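Local coordinates for protein N-acetylmuramoyl-L-alanine amidase (Peptoclostridium difficile, PDB 4RN7) that probably cleaves the amide bond between N-acetylmuramoyl and L-alanine in peptidoglycan, this chain being its zinc-binding Amidase_3 catalytic domain, at residues N41-Q46 and Q176-Y181. Numbering follows the deposited sequence. Where two conformers were deposited one is given.
Sequences NKLSKQ and QGVLSY
Leu179 reaches from helix 164-185 to the bent side chain of Gln46, in the loop that follows helix 28-44, and the two side chains cross at about a right angle. In both, CG stands anti to the carbonyl carbon, beside the backbone N (chi1 -68° in Leu179). Leu179 CD1 lies 3.9 Å from Gln46 CD, while Leu179 CD2 approaches Gln46 CG. Gln46 suits this border position because CG and one side of its amide, CD and OE1, rest on leucine methyls while NE2 binds the backbone. The fold at chi2 (-54°) turns the chain back, bringing Gln46 NE2 3.2 Å from Lys42 O. NE2 comes from above the carbonyl plane and Lys45 N from the opposite face, so this one oxygen takes two donors, and the bond helps hold the amide that Leu179 touches.

Deeper in, the branched, apolar Leu43 and Val178 meet more loosely, Leu43 CD2 to Val178 CG1 at 4.4 Å. Leu43 also packs on Val6 and Ile8 of strand 4-10. Nearby, Lys42 NZ forms a salt bridge with Asp168. Away from the zinc site, helix 164-185 packs here against the C-terminal part of helix 28-44 and the residues after it, on the central, mostly parallel sheet of the Amidase_3 alpha/beta fold.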
loop_
_atom_site.group_PDB
_atom_site.type_symbol
_atom_site.label_atom_id
_atom_site.label_comp_id
_atom_site.label_asym_id
_atom_site.label_seq_id
_atom_site.Cartn_x
_atom_site.Cartn_y
_atom_site.Cartn_z
ATOM N N ASN A 41 2.154 6.566 -10.775
ATOM C CA ASN A 41 1.987 6.988 -12.159
ATOM C C ASN A 41 0.522 7.076 -12.560
ATOM O O ASN A 41 0.119 8.012 -13.249
ATOM C CB ASN A 41 2.744 6.062 -13.113
ATOM C CG ASN A 41 2.677 6.534 -14.556
ATOM O OD1 ASN A 41 2.220 5.809 -15.440
ATOM N ND2 ASN A 41 3.113 7.761 -14.795
ATOM N N LYS A 42 -0.278 6.106 -12.119
ATOM C CA LYS A 42 -1.702 6.103 -12.445
ATOM C C LYS A 42 -2.454 7.242 -11.761
ATOM O O LYS A 42 -3.285 7.900 -12.384
ATOM C CB LYS A 42 -2.349 4.758 -12.097
ATOM C CG LYS A 42 -1.930 3.604 -12.995
ATOM C CD LYS A 42 -2.754 2.352 -12.669
ATOM C CE LYS A 42 -2.177 1.107 -13.339
ATOM N NZ LYS A 42 -1.969 1.265 -14.806
ATOM N N LEU A 43 -2.167 7.477 -10.481
ATOM C CA LEU A 43 -2.825 8.559 -9.752
ATOM C C LEU A 43 -2.488 9.924 -10.334
ATOM O O LEU A 43 -3.351 10.800 -10.425
ATOM C CB LEU A 43 -2.450 8.514 -8.271
ATOM C CG LEU A 43 -3.126 7.411 -7.466
ATOM C CD1 LEU A 43 -2.451 7.260 -6.112
ATOM C CD2 LEU A 43 -4.611 7.719 -7.290
ATOM N N SER A 44 -1.235 10.097 -10.745
ATOM C CA SER A 44 -0.787 11.392 -11.242
ATOM C C SER A 44 -1.498 11.792 -12.534
ATOM O O SER A 44 -1.519 12.971 -12.888
ATOM C CB SER A 44 0.728 11.403 -11.442
ATOM O OG SER A 44 1.076 10.752 -12.646
ATOM N N LYS A 45 -2.100 10.823 -13.218
ATOM C CA LYS A 45 -2.822 11.090 -14.465
ATOM C C LYS A 45 -4.230 11.623 -14.209
ATOM O O LYS A 45 -4.855 12.211 -15.099
ATOM C CB LYS A 45 -2.897 9.829 -15.336
ATOM C CG LYS A 45 -1.541 9.309 -15.813
ATOM C CD LYS A 45 -1.696 8.167 -16.813
ATOM N N GLN A 46 -4.727 11.410 -12.994
ATOM C CA GLN A 46 -6.042 11.905 -12.609
ATOM C C GLN A 46 -6.002 13.418 -12.426
ATOM O O GLN A 46 -4.995 13.970 -11.980
ATOM C CB GLN A 46 -6.520 11.215 -11.332
ATOM C CG GLN A 46 -6.361 9.703 -11.359
ATOM C CD GLN A 46 -7.028 9.070 -12.569
ATOM O OE1 GLN A 46 -8.096 9.508 -13.003
ATOM N NE2 GLN A 46 -6.395 8.037 -13.124
ATOM N N GLN A 176 -8.660 2.971 -8.243
ATOM C CA GLN A 176 -10.106 3.121 -8.268
ATOM C C GLN A 176 -10.696 3.165 -6.864
ATOM O O GLN A 176 -11.670 3.880 -6.630
ATOM C CB GLN A 176 -10.758 2.023 -9.111
ATOM C CG GLN A 176 -10.446 2.151 -10.601
ATOM C CD GLN A 176 -10.800 3.524 -11.159
ATOM O OE1 GLN A 176 -11.737 4.179 -10.696
ATOM N NE2 GLN A 176 -10.040 3.969 -12.155
ATOM N N GLY A 177 -10.097 2.427 -5.932
ATOM C CA GLY A 177 -10.550 2.455 -4.550
ATOM C C GLY A 177 -10.301 3.808 -3.905
ATOM O O GLY A 177 -11.167 4.367 -3.226
ATOM N N VAL A 178 -9.102 4.334 -4.117
ATOM C CA VAL A 178 -8.762 5.660 -3.615
ATOM C C VAL A 178 -9.675 6.735 -4.201
ATOM O O VAL A 178 -10.188 7.582 -3.467
ATOM C CB VAL A 178 -7.305 5.998 -3.926
ATOM C CG1 VAL A 178 -6.991 7.452 -3.553
ATOM C CG2 VAL A 178 -6.395 5.051 -3.182
ATOM N N LEU A 179 -9.880 6.699 -5.515
ATOM C CA LEU A 179 -10.695 7.714 -6.185
ATOM C C LEU A 179 -12.140 7.644 -5.709
ATOM O O LEU A 179 -12.804 8.673 -5.547
ATOM C CB LEU A 179 -10.639 7.542 -7.707
ATOM C CG LEU A 179 -9.319 7.831 -8.417
ATOM C CD1 LEU A 179 -9.426 7.542 -9.893
ATOM C CD2 LEU A 179 -8.931 9.277 -8.192
ATOM N N SER A 180 -12.617 6.423 -5.495
ATOM C CA SER A 180 -13.964 6.193 -4.996
ATOM C C SER A 180 -14.121 6.723 -3.571
ATOM O O SER A 180 -15.182 7.231 -3.203
ATOM C CB SER A 180 -14.300 4.706 -5.054
ATOM O OG SER A 180 -15.567 4.453 -4.491
ATOM N N TYR A 181 -13.064 6.610 -2.772
ATOM C CA TYR A 181 -13.080 7.185 -1.434
ATOM C C TYR A 181 -13.101 8.712 -1.512
ATOM O O TYR A 181 -13.959 9.357 -0.903
ATOM C CB TYR A 181 -11.869 6.727 -0.613
ATOM C CG TYR A 181 -11.808 7.396 0.746
ATOM C CD1 TYR A 181 -12.621 6.966 1.788
ATOM C CD2 TYR A 181 -10.956 8.470 0.983
ATOM C CE1 TYR A 181 -12.583 7.579 3.030
ATOM C CE2 TYR A 181 -10.908 9.087 2.226
ATOM C CZ TYR A 181 -11.726 8.639 3.242
ATOM O OH TYR A 181 -11.686 9.248 4.475
#